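Local structure of nonsense-mediated mRNA decay factor SMG5 (Homo sapiens, 2HWY) at residues D8-C13 with N128-S133; C13-V18 with K151-F156; I19-T24 with D155-W160; R27-I32 with N65-C70. The protein acts in nonsense-mediated mRNA decay, promoting dephosphorylation of UPF1 and, with SMG7, probably linking it to exonucleolytic decay, without RNase activity of its own. One frame throughout, in Å; residues are numbered along the deposited sequence.

Contact 1. Residues D8-C13 with N128-S133; sequences DTQALC and NPSVLS
Asp8 lays its carboxylate against the ring of Pro129, the two side chains crossing at about a right angle, with Asp8 CG 3.8 Å from Pro129 CB. Because CG stands anti to the backbone N (chi1 -171°), the group can also reach forward to the first turn of the helix it precedes. There OD1 accepts Gln10 N at 2.8 Å from above the carboxylate plane, which makes Asp8 the N-cap of helix 9-14, a place that suits a short acidic side chain. Replacing it by alanine would probably leave Gln10 N without its acceptor and bare the flank of the proline ring. Asp8 N itself donates to Asn128 O at 2.7 Å, and the methyl of Ala11 rests on that same carbonyl oxygen. Such a small side chain allows the first helical turn to come close to the loop, while Val153 packs on it from helix 153-159. Further out, the extended chain of Gln10 runs past Ser130, bringing its CD to 3.4 Å from Ser130 OG. Asp8, just after strand 4-7, faces the loop after parallel strand 125-128 at the sheet's C-terminal edge, where active PIN nucleases gather their acidic residues; SMG5 has no RNase activity by itself.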
# COMPACT_ATOMS: atom_id res chain seq x y z
N ASP A 8 2.16 1.39 -1.37
CA ASP A 8 3.04 1.64 -2.52
C ASP A 8 3.64 0.27 -2.88
O ASP A 8 3.53 -0.68 -2.08
CB ASP A 8 4.12 2.62 -2.01
CG ASP A 8 5.02 3.17 -3.09
OD1 ASP A 8 5.51 2.40 -3.95
OD2 ASP A 8 5.30 4.39 -3.04
N THR A 9 4.24 0.14 -4.07
CA THR A 9 5.00 -1.06 -4.42
C THR A 9 6.18 -1.14 -3.46
O THR A 9 6.51 -2.20 -2.91
CB THR A 9 5.56 -1.05 -5.90
OG1 THR A 9 4.51 -1.33 -6.82
CG2 THR A 9 6.65 -2.09 -6.09
N GLN A 10 6.82 -0.01 -3.26
CA GLN A 10 7.99 0.04 -2.41
C GLN A 10 7.65 -0.39 -0.99
O GLN A 10 8.44 -1.08 -0.35
CB GLN A 10 8.57 1.45 -2.40
CG GLN A 10 9.90 1.58 -3.08
CD GLN A 10 10.51 2.96 -2.82
OE1 GLN A 10 11.70 3.08 -2.49
NE2 GLN A 10 9.68 4.00 -2.92
N ALA A 11 6.47 0.03 -0.50
CA ALA A 11 6.03 -0.31 0.86
C ALA A 11 5.87 -1.81 1.02
O ALA A 11 6.27 -2.37 2.02
CB ALA A 11 4.71 0.39 1.18
N LEU A 12 5.27 -2.44 0.01
CA LEU A 12 5.07 -3.88 0.02
C LEU A 12 6.38 -4.62 -0.12
O LEU A 12 6.58 -5.65 0.52
CB LEU A 12 4.14 -4.30 -1.11
CG LEU A 12 2.70 -3.91 -0.82
CD1 LEU A 12 1.89 -3.92 -2.09
CD2 LEU A 12 2.06 -4.81 0.27
N CYS A 13 7.25 -4.12 -0.99
CA CYS A 13 8.52 -4.80 -1.28
C CYS A 13 9.53 -4.77 -0.15
O CYS A 13 10.30 -5.71 -0.01
CB CYS A 13 9.17 -4.21 -2.54
SG CYS A 13 8.43 -4.87 -4.05
N ASN A 128 0.42 4.63 1.88
CA ASN A 128 1.71 4.20 2.42
C ASN A 128 2.82 3.96 1.39
O ASN A 128 2.78 2.93 0.74
CB ASN A 128 1.49 2.85 3.07
CG ASN A 128 0.77 2.92 4.36
OD1 ASN A 128 0.28 3.99 4.78
ND2 ASN A 128 0.68 1.78 5.03
N PRO A 129 3.80 4.89 1.23
CA PRO A 129 5.02 4.63 0.47
C PRO A 129 6.30 4.47 1.30
O PRO A 129 6.25 4.34 2.52
CB PRO A 129 5.09 5.88 -0.42
CG PRO A 129 4.66 6.97 0.51
CD PRO A 129 3.80 6.31 1.62
N SER A 130 7.45 4.53 0.61
CA SER A 130 8.75 4.84 1.23
C SER A 130 9.22 6.24 0.75
O SER A 130 8.60 6.85 -0.13
CB SER A 130 9.87 4.21 0.42
OG SER A 130 9.77 2.80 0.46
N VAL A 131 10.51 6.65 0.98
CA VAL A 131 10.85 8.09 0.98
C VAL A 131 10.15 9.22 1.79
O VAL A 131 9.57 10.15 1.23
CB VAL A 131 11.47 8.85 -0.22
CG1 VAL A 131 11.98 10.25 0.19
CG2 VAL A 131 12.59 8.02 -0.86
N LEU A 132 10.22 9.11 3.11
CA LEU A 132 9.28 9.80 3.99
C LEU A 132 9.41 11.31 3.86
O LEU A 132 8.52 11.97 3.34
CB LEU A 132 9.50 9.37 5.44
N SER A 133 10.53 11.85 4.34
CA SER A 133 10.64 13.28 4.61
C SER A 133 11.92 13.86 4.02
O SER A 133 13.01 13.32 4.23
CB SER A 133 10.58 13.54 6.11
OG SER A 133 9.50 12.84 6.71

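Contact 2. Residues C13-V18 with K151-F156; sequences CHHLPV and KNVLDF
The imidazole of His15 is approached obliquely by two aliphatic branches, one beside each neighbour of CG: Val153 CG2 lies 3.5 Å from His15 ND1, and Leu154 CD2 lies 3.5 Å from His15 CD2. His15 gets its place from a first torsion of -56°, which sets CG anti to the carbonyl carbon and turns the ring to helix 153-159. Ser130 also touches this side chain, so the ring lies between loop and helix, and a flat, partly polar group suits such a half-buried spot. With the ring cut back to an alanine, a gap is likely to open beside Val153 CG2, and the end of Leu154 to be freer to turn. One turn on, Val18 extends the apolar strip by spreading its two methyls: CG2 meets Leu154 CD2 at 3.6 Å, and CG1 faces Val153 CG1 at 4.1 Å. Both valines are buried, as their compact branched shape favours. The partner helix is started by Asn152, whose OD1 accepts Asp155 N at 3.0 Å in the carbonyl plane, on a lone pair. An N-capped helix packed by its first turn against the junction of two successive helices is here part of the helical layer that flanks the parallel sheet of the PIN domain.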
# COMPACT_ATOMS: atom_id res chain seq x y z
N CYS A 13 7.25 -4.12 -0.99
CA CYS A 13 8.52 -4.80 -1.28
C CYS A 13 9.53 -4.77 -0.15
O CYS A 13 10.30 -5.71 -0.01
CB CYS A 13 9.17 -4.21 -2.54
SG CYS A 13 8.43 -4.87 -4.05
N HIS A 14 9.49 -3.72 0.66
CA HIS A 14 10.50 -3.44 1.67
C HIS A 14 10.00 -3.45 3.11
O HIS A 14 10.81 -3.44 4.03
CB HIS A 14 11.08 -2.07 1.41
CG HIS A 14 11.83 -1.98 0.12
ND1 HIS A 14 11.65 -0.95 -0.77
CD2 HIS A 14 12.76 -2.80 -0.43
CE1 HIS A 14 12.45 -1.13 -1.81
NE2 HIS A 14 13.13 -2.25 -1.63
N HIS A 15 8.69 -3.46 3.32
CA HIS A 15 8.12 -3.32 4.66
C HIS A 15 6.86 -4.17 4.77
O HIS A 15 5.85 -3.75 5.33
CB HIS A 15 7.80 -1.86 4.96
CG HIS A 15 8.98 -0.95 4.81
ND1 HIS A 15 9.22 -0.21 3.67
CD2 HIS A 15 9.99 -0.65 5.66
CE1 HIS A 15 10.33 0.50 3.83
NE2 HIS A 15 10.82 0.24 5.03
N LEU A 16 6.96 -5.39 4.26
CA LEU A 16 5.88 -6.33 4.27
C LEU A 16 5.39 -6.63 5.68
O LEU A 16 4.19 -6.82 5.89
CB LEU A 16 6.35 -7.61 3.62
CG LEU A 16 5.34 -8.72 3.52
CD1 LEU A 16 4.10 -8.26 2.74
CD2 LEU A 16 6.02 -9.89 2.86
N PRO A 17 6.31 -6.72 6.66
CA PRO A 17 5.84 -7.00 8.03
C PRO A 17 5.04 -5.88 8.70
O PRO A 17 4.25 -6.14 9.59
CB PRO A 17 7.15 -7.27 8.79
CG PRO A 17 8.16 -7.61 7.68
CD PRO A 17 7.79 -6.68 6.60
N VAL A 18 5.22 -4.64 8.26
CA VAL A 18 4.35 -3.55 8.68
C VAL A 18 2.94 -3.74 8.10
O VAL A 18 1.93 -3.64 8.81
CB VAL A 18 4.92 -2.19 8.21
CG1 VAL A 18 3.89 -1.09 8.37
CG2 VAL A 18 6.20 -1.86 8.99
N LYS A 151 1.55 9.05 4.14
CA LYS A 151 2.53 8.89 5.21
C LYS A 151 3.48 7.73 4.92
O LYS A 151 3.04 6.72 4.36
CB LYS A 151 1.83 8.67 6.55
N ASN A 152 4.74 7.87 5.27
CA ASN A 152 5.70 6.79 5.14
C ASN A 152 5.25 5.57 5.94
O ASN A 152 4.75 5.71 7.05
CB ASN A 152 7.06 7.26 5.64
CG ASN A 152 8.05 6.13 5.76
OD1 ASN A 152 8.24 5.57 6.85
ND2 ASN A 152 8.69 5.77 4.64
N VAL A 153 5.41 4.38 5.37
CA VAL A 153 5.04 3.15 6.09
C VAL A 153 5.50 3.13 7.56
O VAL A 153 4.68 2.98 8.46
CB VAL A 153 5.57 1.84 5.43
CG1 VAL A 153 4.42 0.99 4.91
CG2 VAL A 153 6.65 2.09 4.39
N LEU A 154 6.80 3.28 7.80
CA LEU A 154 7.32 3.28 9.18
C LEU A 154 6.90 4.50 10.00
O LEU A 154 6.80 4.41 11.23
CB LEU A 154 8.84 3.14 9.21
CG LEU A 154 9.43 1.98 8.39
CD1 LEU A 154 10.85 1.77 8.80
CD2 LEU A 154 8.64 0.70 8.55
N ASP A 155 6.66 5.66 9.35
CA ASP A 155 6.11 6.81 10.06
C ASP A 155 4.69 6.52 10.54
O ASP A 155 4.36 6.70 11.69
CB ASP A 155 6.12 8.04 9.16
N PHE A 156 3.88 6.00 9.63
CA PHE A 156 2.51 5.61 9.97
C PHE A 156 2.55 4.52 11.07
O PHE A 156 1.81 4.59 12.05
CB PHE A 156 1.78 5.11 8.71
CG PHE A 156 0.34 4.72 8.95
CD1 PHE A 156 -0.69 5.63 8.77
CD2 PHE A 156 0.02 3.41 9.33
CE1 PHE A 156 -2.02 5.26 8.97
CE2 PHE A 156 -1.31 3.04 9.55
CZ PHE A 156 -2.33 3.97 9.37

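Contact 3. Residues I19-T24 with D155-W160; sequences IRQLAT and DFYKQW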
# COMPACT_ATOMS: atom_id res chain seq x y z
N ILE A 19 2.90 -4.03 6.80
CA ILE A 19 1.63 -4.27 6.13
C ILE A 19 0.95 -5.49 6.73
O ILE A 19 -0.25 -5.46 7.01
CB ILE A 19 1.79 -4.32 4.57
CG1 ILE A 19 2.10 -2.93 4.03
CG2 ILE A 19 0.51 -4.79 3.88
CD1 ILE A 19 3.53 -2.68 3.75
N ARG A 20 1.70 -6.55 7.00
CA ARG A 20 1.12 -7.72 7.66
C ARG A 20 0.39 -7.31 8.93
O ARG A 20 -0.76 -7.65 9.13
CB ARG A 20 2.17 -8.76 7.99
CG ARG A 20 1.60 -10.06 8.60
CD ARG A 20 2.69 -11.07 9.01
NE ARG A 20 3.71 -11.16 7.96
CZ ARG A 20 3.68 -12.00 6.92
NH1 ARG A 20 2.68 -12.86 6.77
NH2 ARG A 20 4.67 -11.98 6.03
N GLN A 21 1.07 -6.58 9.79
CA GLN A 21 0.49 -6.09 11.04
C GLN A 21 -0.80 -5.33 10.81
O GLN A 21 -1.81 -5.60 11.45
CB GLN A 21 1.48 -5.18 11.76
CG GLN A 21 1.30 -5.10 13.26
CD GLN A 21 1.61 -6.41 13.95
OE1 GLN A 21 2.29 -7.28 13.39
NE2 GLN A 21 1.10 -6.56 15.16
N LEU A 22 -0.78 -4.39 9.88
CA LEU A 22 -1.91 -3.48 9.66
C LEU A 22 -3.09 -4.19 9.03
O LEU A 22 -4.23 -3.99 9.43
CB LEU A 22 -1.49 -2.32 8.77
CG LEU A 22 -0.36 -1.49 9.39
CD1 LEU A 22 0.47 -0.79 8.32
CD2 LEU A 22 -0.91 -0.52 10.42
N ALA A 23 -2.79 -5.05 8.06
CA ALA A 23 -3.78 -5.84 7.33
C ALA A 23 -4.43 -6.90 8.20
O ALA A 23 -5.52 -7.38 7.92
CB ALA A 23 -3.11 -6.49 6.14
N THR A 24 -3.71 -7.29 9.24
CA THR A 24 -4.17 -8.29 10.20
C THR A 24 -4.79 -7.60 11.40
O THR A 24 -5.49 -8.24 12.18
CB THR A 24 -3.00 -9.21 10.63
OG1 THR A 24 -2.79 -10.20 9.62
CG2 THR A 24 -3.26 -9.90 11.97
N ASP A 155 6.66 5.66 9.35
CA ASP A 155 6.11 6.81 10.06
C ASP A 155 4.69 6.52 10.54
O ASP A 155 4.36 6.70 11.69
CB ASP A 155 6.12 8.04 9.16
N PHE A 156 3.88 6.00 9.63
CA PHE A 156 2.51 5.61 9.97
C PHE A 156 2.55 4.52 11.07
O PHE A 156 1.81 4.59 12.05
CB PHE A 156 1.78 5.11 8.71
CG PHE A 156 0.34 4.72 8.95
CD1 PHE A 156 -0.69 5.63 8.77
CD2 PHE A 156 0.02 3.41 9.33
CE1 PHE A 156 -2.02 5.26 8.97
CE2 PHE A 156 -1.31 3.04 9.55
CZ PHE A 156 -2.33 3.97 9.37
N TYR A 157 3.45 3.56 10.90
CA TYR A 157 3.51 2.40 11.79
C TYR A 157 3.93 2.77 13.20
O TYR A 157 3.34 2.30 14.19
CB TYR A 157 4.49 1.35 11.27
CG TYR A 157 4.45 0.15 12.17
CD1 TYR A 157 3.26 -0.58 12.31
CD2 TYR A 157 5.55 -0.22 12.93
CE1 TYR A 157 3.18 -1.66 13.16
CE2 TYR A 157 5.48 -1.30 13.78
CZ TYR A 157 4.28 -2.02 13.88
OH TYR A 157 4.18 -3.11 14.72
N LYS A 158 4.96 3.58 13.29
CA LYS A 158 5.44 4.03 14.57
C LYS A 158 4.38 4.96 15.22
O LYS A 158 4.14 4.87 16.43
CB LYS A 158 6.87 4.60 14.44
CG LYS A 158 7.88 3.53 13.91
CD LYS A 158 9.25 3.55 14.60
CE LYS A 158 9.26 2.73 15.90
NZ LYS A 158 10.24 3.23 16.97
N GLN A 159 3.69 5.78 14.43
CA GLN A 159 2.53 6.52 14.98
C GLN A 159 1.40 5.57 15.49
O GLN A 159 0.78 5.82 16.53
CB GLN A 159 1.95 7.54 13.97
CG GLN A 159 2.45 9.00 14.14
CD GLN A 159 1.38 10.06 13.80
OE1 GLN A 159 0.41 9.77 13.08
NE2 GLN A 159 1.55 11.29 14.31
N TRP A 160 1.17 4.49 14.76
CA TRP A 160 0.05 3.59 15.06
C TRP A 160 0.19 2.86 16.40
O TRP A 160 1.09 2.04 16.58
CB TRP A 160 -0.11 2.58 13.93
CG TRP A 160 -1.40 1.83 13.99
CD1 TRP A 160 -2.66 2.35 13.86
CD2 TRP A 160 -1.56 0.41 14.19
NE1 TRP A 160 -3.59 1.34 13.97
CE2 TRP A 160 -2.95 0.14 14.17
CE3 TRP A 160 -0.67 -0.65 14.40
CZ2 TRP A 160 -3.46 -1.15 14.35
CZ3 TRP A 160 -1.18 -1.94 14.57
CH2 TRP A 160 -2.56 -2.17 14.54
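Leu22 rests a single methyl, CD2, against two aromatic rings of segment 155-160. Its CG is anti to the carbonyl carbon (chi1 -61°), and this carries the branch to the other helix although the CB bond does not aim there. The methyl then sits over one face of the Trp160 indole, a CH-pi contact with CD2 4.1 Å from the centroid of the Trp160 six-membered ring. The same carbon meets the edge of Phe156 in the ring plane, 3.7 Å from Phe156 CE2. Phe156, Tyr157 and Trp160 all hold CG anti to the backbone N. For Phe156 and Trp160, one turn apart, this sends both rings to Leu22, one presenting its edge and the other its face. Nearer the surface, Gln21 bends at chi2 (67°), and its CG approaches Tyr157 OH at 3.8 Å; the amide plane stands 73° from the phenol ring. Glutamine fits this rim because its methylenes can pack while its amide stays near the protein surface. Leu22 and Phe156 both also touch Leu5 of strand 4-7. Two helices packed through an aliphatic side chain against aromatic rings, over the central strand 4-7, are in keeping with the layered alpha/beta architecture of PIN domains.

Contact 4. Residues R27-I32 with N65-C70; sequences RFIVII and NRYIRC
Val30 uses both of its backbone polar groups on the neighbouring strand: its N donates to Tyr67 O at 2.9 Å, and its O accepts Arg69 N at 2.7 Å. Arg69 O in turn takes Ile32 N at 2.7 Å, so one residue of each strand is gripped twice. The Val30 N bond is nearly straight (173° at the hydrogen), though the donor lies above the Tyr67 carbonyl plane. CA-H...O contacts supplement these bonds, among them Ile68 CA with Val30 O. Ile29 turns its backbone bonds the other way, to Pro3 and Leu5. This ladder joins parallel strands 29-32 and 68-70, connected through helices 34-43 and 48-63 in a beta-alpha-beta crossover, with 68-70 the outermost strand of the chain's sheet on this side. On one face Val30 lies alongside Ile68, pointing the same way, and branched aliphatic chains suit this face, where Val30 meets Ala23 of helix 16-25 and Ile68 meets Leu57 of helix 48-63. On the other face the Ile31 CD1 methyl lies over one face of the Arg69 guanidinium, 3.4 Å from Arg69 NH1, so the aliphatic side chain packs on the flat group of an exposed arginine. Before the strand, Tyr67 N makes a weak bond to Asn65 OD1, while Asn65 ND2 is satisfied by Glu60.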
# COMPACT_ATOMS: atom_id res chain seq x y z
N ARG A 27 -8.26 -3.24 11.87
CA ARG A 27 -8.63 -1.83 12.08
C ARG A 27 -8.59 -1.07 10.76
O ARG A 27 -9.01 0.07 10.68
CB ARG A 27 -7.69 -1.15 13.09
CG ARG A 27 -7.25 -2.01 14.28
CD ARG A 27 -8.08 -1.80 15.53
NE ARG A 27 -7.52 -0.77 16.40
CZ ARG A 27 -6.38 -0.89 17.09
NH1 ARG A 27 -5.63 -1.99 17.03
NH2 ARG A 27 -5.97 0.13 17.85
N PHE A 28 -8.05 -1.71 9.72
CA PHE A 28 -8.00 -1.13 8.38
C PHE A 28 -8.43 -2.14 7.32
O PHE A 28 -8.36 -3.36 7.51
CB PHE A 28 -6.60 -0.63 8.09
CG PHE A 28 -6.10 0.36 9.09
CD1 PHE A 28 -5.16 -0.01 10.06
CD2 PHE A 28 -6.58 1.67 9.09
CE1 PHE A 28 -4.69 0.93 11.00
CE2 PHE A 28 -6.11 2.61 10.05
CZ PHE A 28 -5.17 2.23 10.99
N ILE A 29 -8.88 -1.59 6.19
CA ILE A 29 -9.03 -2.33 4.94
C ILE A 29 -7.84 -1.96 4.08
O ILE A 29 -7.61 -0.78 3.83
CB ILE A 29 -10.32 -1.90 4.18
CG1 ILE A 29 -11.55 -2.58 4.78
CG2 ILE A 29 -10.22 -2.23 2.70
CD1 ILE A 29 -12.86 -2.05 4.21
N VAL A 30 -7.09 -2.96 3.62
CA VAL A 30 -5.94 -2.71 2.76
C VAL A 30 -6.32 -2.88 1.28
O VAL A 30 -6.47 -3.99 0.79
CB VAL A 30 -4.75 -3.62 3.11
CG1 VAL A 30 -3.68 -3.51 2.04
CG2 VAL A 30 -4.15 -3.24 4.45
N ILE A 31 -6.48 -1.74 0.60
CA ILE A 31 -6.65 -1.71 -0.84
C ILE A 31 -5.28 -1.72 -1.51
O ILE A 31 -4.50 -0.78 -1.34
CB ILE A 31 -7.43 -0.45 -1.27
CG1 ILE A 31 -8.71 -0.31 -0.45
CG2 ILE A 31 -7.77 -0.50 -2.75
CD1 ILE A 31 -9.59 -1.59 -0.46
N ILE A 32 -4.98 -2.79 -2.25
CA ILE A 32 -3.73 -2.88 -3.03
C ILE A 32 -4.09 -2.47 -4.46
O ILE A 32 -4.80 -3.20 -5.15
CB ILE A 32 -3.14 -4.34 -3.10
CG1 ILE A 32 -3.05 -5.01 -1.73
CG2 ILE A 32 -1.78 -4.30 -3.74
CD1 ILE A 32 -2.12 -4.31 -0.71
N ASN A 65 -8.81 -13.57 5.16
CA ASN A 65 -8.78 -12.16 5.53
C ASN A 65 -9.62 -11.30 4.60
O ASN A 65 -9.37 -11.28 3.42
CB ASN A 65 -7.35 -11.67 5.45
CG ASN A 65 -7.01 -10.65 6.50
OD1 ASN A 65 -7.71 -9.70 6.72
ND2 ASN A 65 -5.90 -10.84 7.11
N ARG A 66 -10.57 -10.58 5.16
CA ARG A 66 -11.57 -9.89 4.40
C ARG A 66 -11.18 -8.46 4.35
O ARG A 66 -11.84 -7.65 3.74
CB ARG A 66 -12.94 -10.00 5.06
CG ARG A 66 -13.34 -11.41 5.48
CD ARG A 66 -14.48 -12.03 4.68
NE ARG A 66 -14.53 -11.58 3.30
CZ ARG A 66 -15.62 -11.12 2.71
NH1 ARG A 66 -16.75 -11.04 3.38
NH2 ARG A 66 -15.57 -10.73 1.46
N TYR A 67 -10.09 -8.16 5.02
CA TYR A 67 -9.68 -6.80 5.23
C TYR A 67 -8.57 -6.49 4.31
O TYR A 67 -7.81 -5.61 4.55
CB TYR A 67 -9.23 -6.59 6.64
CG TYR A 67 -10.33 -6.73 7.62
CD1 TYR A 67 -10.42 -7.82 8.41
CD2 TYR A 67 -11.31 -5.78 7.71
CE1 TYR A 67 -11.43 -7.95 9.27
CE2 TYR A 67 -12.31 -5.93 8.56
CZ TYR A 67 -12.37 -7.01 9.34
OH TYR A 67 -13.37 -7.17 10.22
N ILE A 68 -8.48 -7.23 3.23
CA ILE A 68 -7.49 -6.93 2.24
C ILE A 68 -7.96 -7.18 0.80
O ILE A 68 -8.61 -8.16 0.54
CB ILE A 68 -6.17 -7.54 2.64
CG1 ILE A 68 -5.12 -7.32 1.60
CG2 ILE A 68 -6.29 -8.98 2.86
CD1 ILE A 68 -3.98 -8.09 1.89
N ARG A 69 -7.67 -6.27 -0.12
CA ARG A 69 -8.11 -6.43 -1.49
C ARG A 69 -7.11 -5.94 -2.48
O ARG A 69 -6.30 -5.13 -2.16
CB ARG A 69 -9.37 -5.67 -1.69
CG ARG A 69 -10.30 -5.82 -0.58
CD ARG A 69 -11.61 -5.19 -0.92
NE ARG A 69 -11.61 -4.62 -2.26
CZ ARG A 69 -12.12 -3.44 -2.54
NH1 ARG A 69 -12.65 -2.72 -1.57
NH2 ARG A 69 -12.08 -2.97 -3.76
N CYS A 70 -7.19 -6.43 -3.71
CA CYS A 70 -6.63 -5.71 -4.82
C CYS A 70 -7.79 -5.17 -5.57
O CYS A 70 -8.89 -5.58 -5.38
CB CYS A 70 -5.81 -6.62 -5.68
SG CYS A 70 -4.87 -7.74 -4.78

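Contacts 1, 2 and 3 follow one another along the pairing of the N-terminal helices with the C-terminal part of the chain (128-133, then 151-160): the centres of contacts 1 and 2 are about 6 Å apart, those of 2 and 3 about 7 Å. Pro129 O and Val153 N, 3.0 Å apart, probably hydrogen-bond and tie the loop of contact 1 to the helix of contact 2. Contact 4, about 17 Å from contact 1 between centres, lies across the chain's centre from it. It meets contact 3 through Phe28, whose ring meets Trp160 with planes at about 55°. Contact 1 lies at the C-terminal edge of the sheet, which in active PIN nucleases carries catalytic acids.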